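PDB 7CWW: TsrE, which probably acts as a cyclase in the biosynthesis of a thiopeptide antibiotic in Streptomyces laurentii. Local coordinates for residues A[117-120]-A[121-125]; A[139-142]-A[143-147]; A[110-113]-A[114-118]. One frame throughout, in Å; residues are numbered along the deposited sequence.

In each of the three contacts a threonine hydroxyl bonds back to the carbonyl oxygen one turn earlier, while apolar branches on other faces of the helix meet neighbouring helices and, in contacts 1 and 3, strand 39-49. Contacts 3 and 1 follow each other on helix 106-127 and share T117 and P118, where the helix is kinked at the proline; contact 1 is largely buried, contact 3 only partly. Contact 2, on the next helix, 131-149, is buried throughout, and its centre lies about 17 Å from that of contact 1. Aromatic faces receive methyl groups in contacts 2 and 3, whereas contact 1 pairs leucine and threonine methyls. G146 of contact 2 also touches the bound polyether.

Contact 1: residues A[117-120]-A[121-125]; sequences TPLA and LDTLR
L121 lies alongside T117 one turn further along the kinked alpha-helix 106-127, the two side chains leaving the helix in a common direction. With chi1 at -60°, L121 carries CG back beside its own backbone N, over the carbonyl of the preceding turn. Its CB sits 3.6 Å from T117 O, and its CG comes closer, 3.2 Å from the same oxygen. Further out, the CD1 branch meets the methyl of T117, with L121 CD1 and T117 CG2 3.8 Å apart. This apolar pair continues outward, L121 against L22, L23 and A27 of helix 15-35 and T117 against W42 and F43 of strand 39-49, so this side of the helix rests on both elements. T117 presents its methyl to L121 while its hydroxyl bonds to W113 O and R326. T117 O accepts from L121 N in a nearly straight bond (2.9 Å, 166°), the ordinary helical link. P118 has no N-H to give, but its carbonyl still accepts D122 N. One residue further on, L119 O is gripped twice, by T123 N and T123 OG1, the hydroxyl at 2.7 Å from L119 O and well above the carbonyl plane.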
loop_
_atom_site.group_PDB
_atom_site.type_symbol
_atom_site.label_atom_id
_atom_site.label_comp_id
_atom_site.label_asym_id
_atom_site.label_seq_id
_atom_site.Cartn_x
_atom_site.Cartn_y
_atom_site.Cartn_z
ATOM N N THR A 117 11.659 -1.483 7.533
ATOM C CA THR A 117 12.489 -0.315 7.231
ATOM C C THR A 117 13.774 -0.680 6.484
ATOM O O THR A 117 14.094 -0.001 5.492
ATOM C CB THR A 117 12.785 0.449 8.528
ATOM O OG1 THR A 117 11.568 1.037 9.031
ATOM C CG2 THR A 117 13.829 1.553 8.282
ATOM N N PRO A 118 14.545 -1.706 6.873
ATOM C CA PRO A 118 15.698 -2.085 6.027
ATOM C C PRO A 118 15.319 -2.388 4.587
ATOM O O PRO A 118 16.042 -1.986 3.665
ATOM C CB PRO A 118 16.269 -3.330 6.735
ATOM C CG PRO A 118 15.938 -3.108 8.185
ATOM C CD PRO A 118 14.579 -2.400 8.180
ATOM N N LEU A 119 14.205 -3.094 4.366
ATOM C CA LEU A 119 13.768 -3.389 3.003
ATOM C C LEU A 119 13.442 -2.113 2.249
ATOM O O LEU A 119 13.848 -1.935 1.091
ATOM C CB LEU A 119 12.539 -4.307 3.022
ATOM C CG LEU A 119 11.825 -4.450 1.672
ATOM C CD1 LEU A 119 12.695 -5.211 0.663
ATOM C CD2 LEU A 119 10.471 -5.156 1.850
ATOM N N ALA A 120 12.688 -1.218 2.885
ATOM C CA ALA A 120 12.325 0.032 2.227
ATOM C C ALA A 120 13.574 0.810 1.833
ATOM O O ALA A 120 13.684 1.297 0.701
ATOM C CB ALA A 120 11.410 0.855 3.138
ATOM N N LEU A 121 14.555 0.891 2.742
ATOM C CA LEU A 121 15.781 1.625 2.436
ATOM C C LEU A 121 16.565 0.945 1.324
ATOM O O LEU A 121 17.081 1.613 0.419
ATOM C CB LEU A 121 16.657 1.748 3.682
ATOM C CG LEU A 121 16.020 2.482 4.867
ATOM C CD1 LEU A 121 16.862 2.283 6.122
ATOM C CD2 LEU A 121 15.931 3.948 4.507
ATOM N N ASP A 122 16.684 -0.382 1.391
ATOM C CA ASP A 122 17.398 -1.117 0.352
ATOM C C ASP A 122 16.739 -0.912 -1.002
ATOM O O ASP A 122 17.423 -0.805 -2.027
ATOM C CB ASP A 122 17.430 -2.605 0.694
ATOM C CG ASP A 122 18.410 -2.930 1.802
ATOM O OD1 ASP A 122 19.190 -2.030 2.194
ATOM O OD2 ASP A 122 18.378 -4.082 2.289
ATOM N N THR A 123 15.404 -0.869 -1.016
ATOM C CA THR A 123 14.658 -0.647 -2.250
ATOM C C THR A 123 14.960 0.730 -2.829
ATOM O O THR A 123 15.266 0.860 -4.021
ATOM C CB THR A 123 13.157 -0.812 -1.975
ATOM O OG1 THR A 123 12.895 -2.136 -1.478
ATOM C CG2 THR A 123 12.339 -0.563 -3.223
ATOM N N LEU A 124 14.887 1.769 -1.988
ATOM C CA LEU A 124 15.259 3.117 -2.417
ATOM C C LEU A 124 16.702 3.169 -2.917
ATOM O O LEU A 124 16.983 3.756 -3.969
ATOM C CB LEU A 124 15.056 4.106 -1.268
ATOM C CG LEU A 124 13.590 4.204 -0.824
ATOM C CD1 LEU A 124 13.459 5.123 0.376
ATOM C CD2 LEU A 124 12.707 4.680 -1.987
ATOM N N ARG A 125 17.639 2.569 -2.171
ATOM C CA ARG A 125 19.041 2.630 -2.577
ATOM C C ARG A 125 19.259 1.941 -3.915
ATOM O O ARG A 125 20.037 2.418 -4.751
ATOM C CB ARG A 125 19.940 1.988 -1.518
ATOM C CG ARG A 125 20.051 2.767 -0.236
ATOM C CD ARG A 125 21.219 2.277 0.622
ATOM N NE ARG A 125 21.494 3.227 1.696
ATOM C CZ ARG A 125 21.133 3.041 2.958
ATOM N NH1 ARG A 125 21.423 3.961 3.871
ATOM N NH2 ARG A 125 20.495 1.928 3.309
#

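Contact 2: residues A[139-142]-A[143-147]; sequences FDFL and VCTGV
F141 O is gripped twice by T145, through its backbone N and its hydroxyl, a pairing found on threonines within an alpha-helix, here helix 131-149. T145 OG1 is 2.7 Å from F141 O and T145 N is 2.8 Å from it, and the two donors arrive from opposite faces of the carbonyl plane. The N-H...O bond is bent, 143° at the hydrogen. A chi1 of -67° sets OG1 opposite the carbonyl carbon of T145, where it can reach F141 O. The same OG1 also bonds to W229 NE1 of helix 224-245, which ties this buried turn to its neighbour; the ring of F141 meets W229 as well. On another side of the helix F139 and V143 form an apolar pair: the CG2 branch of V143 stands over one face of the F139 ring, a CH-pi contact with the methyl 3.9 Å from the centroid. I341 of helix 331-349 touches both residues. D140 forms a salt bridge with R204 of helix 183-211, and G146, lacking a side chain, borders the bound polyether. Over the F139 face, CG2 of V143 sits toward the rim, with F139 CE2 its nearest ring atom at 3.8 Å.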
loop_
_atom_site.group_PDB
_atom_site.type_symbol
_atom_site.label_atom_id
_atom_site.label_comp_id
_atom_site.label_asym_id
_atom_site.label_seq_id
_atom_site.Cartn_x
_atom_site.Cartn_y
_atom_site.Cartn_z
ATOM N N PHE A 139 5.718 -2.807 -9.307
ATOM C CA PHE A 139 4.905 -3.757 -10.064
ATOM C C PHE A 139 5.141 -5.179 -9.565
ATOM O O PHE A 139 4.188 -5.928 -9.319
ATOM C CB PHE A 139 5.232 -3.638 -11.559
ATOM C CG PHE A 139 4.348 -4.480 -12.463
ATOM C CD1 PHE A 139 3.130 -3.991 -12.910
ATOM C CD2 PHE A 139 4.757 -5.730 -12.887
ATOM C CE1 PHE A 139 2.313 -4.743 -13.760
ATOM C CE2 PHE A 139 3.952 -6.497 -13.745
ATOM C CZ PHE A 139 2.729 -6.002 -14.177
ATOM N N ASP A 140 6.414 -5.542 -9.360
ATOM C CA ASP A 140 6.753 -6.893 -8.915
ATOM C C ASP A 140 6.066 -7.243 -7.600
ATOM O O ASP A 140 5.425 -8.294 -7.485
ATOM C CB ASP A 140 8.266 -7.037 -8.755
ATOM C CG ASP A 140 8.995 -7.171 -10.082
ATOM O OD1 ASP A 140 8.330 -7.245 -11.140
ATOM O OD2 ASP A 140 10.242 -7.173 -10.057
ATOM N N PHE A 141 6.216 -6.399 -6.571
ATOM C CA PHE A 141 5.697 -6.855 -5.284
ATOM C C PHE A 141 4.183 -6.714 -5.198
ATOM O O PHE A 141 3.540 -7.494 -4.487
ATOM C CB PHE A 141 6.438 -6.175 -4.114
ATOM C CG PHE A 141 6.014 -4.738 -3.792
ATOM C CD1 PHE A 141 4.853 -4.464 -3.077
ATOM C CD2 PHE A 141 6.862 -3.680 -4.091
ATOM C CE1 PHE A 141 4.509 -3.142 -2.734
ATOM C CE2 PHE A 141 6.520 -2.351 -3.758
ATOM C CZ PHE A 141 5.339 -2.094 -3.082
ATOM N N LEU A 142 3.589 -5.780 -5.947
ATOM C CA LEU A 142 2.135 -5.680 -5.963
ATOM C C LEU A 142 1.507 -6.906 -6.624
ATOM O O LEU A 142 0.539 -7.475 -6.101
ATOM C CB LEU A 142 1.700 -4.399 -6.683
ATOM C CG LEU A 142 1.981 -3.096 -5.942
ATOM C CD1 LEU A 142 1.600 -1.944 -6.854
ATOM C CD2 LEU A 142 1.230 -3.043 -4.585
ATOM N N VAL A 143 2.033 -7.325 -7.778
ATOM C CA VAL A 143 1.480 -8.517 -8.435
ATOM C C VAL A 143 1.562 -9.717 -7.496
ATOM O O VAL A 143 0.570 -10.426 -7.258
ATOM C CB VAL A 143 2.209 -8.792 -9.765
ATOM C CG1 VAL A 143 1.895 -10.190 -10.265
ATOM C CG2 VAL A 143 1.825 -7.750 -10.832
ATOM N N CYS A 144 2.754 -9.955 -6.945
ATOM C CA CYS A 144 2.964 -11.068 -6.033
ATOM C C CYS A 144 2.109 -10.976 -4.774
ATOM O O CYS A 144 1.666 -12.011 -4.263
ATOM C CB CYS A 144 4.445 -11.120 -5.670
ATOM S SG CYS A 144 5.428 -11.570 -7.130
ATOM N N THR A 145 1.860 -9.764 -4.258
ATOM C CA THR A 145 1.056 -9.664 -3.043
ATOM C C THR A 145 -0.368 -10.168 -3.272
ATOM O O THR A 145 -0.935 -10.871 -2.422
ATOM C CB THR A 145 1.052 -8.224 -2.537
ATOM O OG1 THR A 145 2.372 -7.887 -2.103
ATOM C CG2 THR A 145 0.095 -8.058 -1.353
ATOM N N GLY A 146 -0.965 -9.821 -4.414
ATOM C CA GLY A 146 -2.310 -10.295 -4.708
ATOM C C GLY A 146 -2.406 -11.809 -4.819
ATOM O O GLY A 146 -3.421 -12.395 -4.433
ATOM N N VAL A 147 -1.353 -12.456 -5.327
ATOM C CA VAL A 147 -1.314 -13.922 -5.412
ATOM C C VAL A 147 -1.043 -14.541 -4.045
ATOM O O VAL A 147 -1.630 -15.567 -3.686
ATOM C CB VAL A 147 -0.246 -14.347 -6.439
ATOM C CG1 VAL A 147 -0.174 -15.891 -6.547
ATOM C CG2 VAL A 147 -0.545 -13.713 -7.805
#

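Contact 3: residues A[110-113]-A[114-118]; sequences ENFW and TETTP
F112 offers one face of its ring to the methyl of T116, a CH-pi contact in which T116 CG2 lies 3.9 Å from the ring centroid and 16° off the normal. The methyl is displaced toward the rim, with F112 CZ its nearest ring atom at 3.8 Å from T116 CG2. F112 holds CG opposite its backbone N (chi1 -173°), which brings the ring forward along the helix to T116. Around the same ring, Y236 packs edge-to-face, and Y319 and W229 also meet it. W113, on another side, stands edge-to-face with W322 and against F43. The hydroxyl of T116 takes a different rotamer from those of T114 and T117 (chi1 57°), between backbone N and carbonyl carbon, and bonds to F112 O at 2.8 Å from T116 OG1. T116 N reaches that oxygen too, from the other face of its plane. T114 repeats the grip on E110 O, with T114 OG1 2.8 Å from E110 O. T117 OG1 bonds to W113 O at 2.7 Å, just before P118, which has no N-H to continue the chain of helical bonds. Three threonines in four residues thus return their hydroxyls to the i-4 carbonyl, the intrahelical threonine bond, as helix 106-127 approaches its kink at P118.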
loop_
_atom_site.group_PDB
_atom_site.type_symbol
_atom_site.label_atom_id
_atom_site.label_comp_id
_atom_site.label_asym_id
_atom_site.label_seq_id
_atom_site.Cartn_x
_atom_site.Cartn_y
_atom_site.Cartn_z
ATOM N N GLU A 110 3.317 -0.665 13.866
ATOM C CA GLU A 110 4.632 -0.088 14.117
ATOM C C GLU A 110 5.709 -1.161 14.084
ATOM O O GLU A 110 6.830 -0.909 13.616
ATOM C CB GLU A 110 4.627 0.664 15.451
ATOM C CG GLU A 110 3.722 1.901 15.424
ATOM C CD GLU A 110 3.934 2.804 16.629
ATOM O OE1 GLU A 110 4.487 2.329 17.640
ATOM O OE2 GLU A 110 3.549 3.992 16.564
ATOM N N ASN A 111 5.380 -2.365 14.564
ATOM C CA ASN A 111 6.282 -3.503 14.419
ATOM C C ASN A 111 6.573 -3.774 12.954
ATOM O O ASN A 111 7.727 -3.998 12.567
ATOM C CB ASN A 111 5.678 -4.757 15.059
ATOM C CG ASN A 111 5.904 -4.827 16.556
ATOM O OD1 ASN A 111 6.763 -4.140 17.101
ATOM N ND2 ASN A 111 5.143 -5.678 17.223
ATOM N N PHE A 112 5.523 -3.803 12.130
ATOM C CA PHE A 112 5.707 -4.097 10.711
ATOM C C PHE A 112 6.588 -3.041 10.045
ATOM O O PHE A 112 7.513 -3.369 9.291
ATOM C CB PHE A 112 4.346 -4.181 10.012
ATOM C CG PHE A 112 4.441 -4.639 8.584
ATOM C CD1 PHE A 112 4.696 -5.980 8.290
ATOM C CD2 PHE A 112 4.328 -3.722 7.541
ATOM C CE1 PHE A 112 4.817 -6.405 6.981
ATOM C CE2 PHE A 112 4.441 -4.140 6.208
ATOM C CZ PHE A 112 4.686 -5.481 5.931
ATOM N N TRP A 113 6.304 -1.764 10.307
ATOM C CA TRP A 113 7.083 -0.681 9.712
ATOM C C TRP A 113 8.546 -0.747 10.143
ATOM O O TRP A 113 9.450 -0.550 9.324
ATOM C CB TRP A 113 6.467 0.669 10.098
ATOM C CG TRP A 113 5.165 0.970 9.371
ATOM C CD1 TRP A 113 4.797 0.530 8.127
ATOM C CD2 TRP A 113 4.064 1.751 9.860
ATOM N NE1 TRP A 113 3.542 1.003 7.810
ATOM C CE2 TRP A 113 3.073 1.758 8.855
ATOM C CE3 TRP A 113 3.831 2.462 11.040
ATOM C CZ2 TRP A 113 1.865 2.444 9.001
ATOM C CZ3 TRP A 113 2.630 3.130 11.191
ATOM C CH2 TRP A 113 1.663 3.129 10.170
ATOM N N THR A 114 8.796 -1.011 11.431
ATOM C CA THR A 114 10.168 -1.144 11.920
ATOM C C THR A 114 10.882 -2.285 11.204
ATOM O O THR A 114 12.005 -2.128 10.713
ATOM C CB THR A 114 10.154 -1.389 13.437
ATOM O OG1 THR A 114 9.488 -0.304 14.092
ATOM C CG2 THR A 114 11.574 -1.538 14.013
ATOM N N GLU A 115 10.232 -3.445 11.116
ATOM C CA GLU A 115 10.912 -4.598 10.544
ATOM C C GLU A 115 11.095 -4.486 9.040
ATOM O O GLU A 115 11.986 -5.144 8.496
ATOM C CB GLU A 115 10.146 -5.873 10.893
ATOM C CG GLU A 115 10.138 -6.140 12.388
ATOM C CD GLU A 115 9.671 -7.538 12.730
ATOM O OE1 GLU A 115 8.761 -8.057 12.036
ATOM O OE2 GLU A 115 10.207 -8.106 13.701
ATOM N N THR A 116 10.273 -3.692 8.350
ATOM C CA THR A 116 10.425 -3.513 6.911
ATOM C C THR A 116 11.164 -2.235 6.548
ATOM O O THR A 116 11.280 -1.924 5.360
ATOM C CB THR A 116 9.058 -3.526 6.211
ATOM O OG1 THR A 116 8.223 -2.503 6.766
ATOM C CG2 THR A 116 8.382 -4.875 6.384
ATOM N N THR A 117 11.659 -1.483 7.533
ATOM C CA THR A 117 12.489 -0.315 7.231
ATOM C C THR A 117 13.774 -0.680 6.484
ATOM O O THR A 117 14.094 -0.001 5.492
ATOM C CB THR A 117 12.785 0.449 8.528
ATOM O OG1 THR A 117 11.568 1.037 9.031
ATOM C CG2 THR A 117 13.829 1.553 8.282
ATOM N N PRO A 118 14.545 -1.706 6.873
ATOM C CA PRO A 118 15.698 -2.085 6.027
ATOM C C PRO A 118 15.319 -2.388 4.587
ATOM O O PRO A 118 16.042 -1.986 3.665
ATOM C CB PRO A 118 16.269 -3.330 6.735
ATOM C CG PRO A 118 15.938 -3.108 8.185
ATOM C CD PRO A 118 14.579 -2.400 8.180
#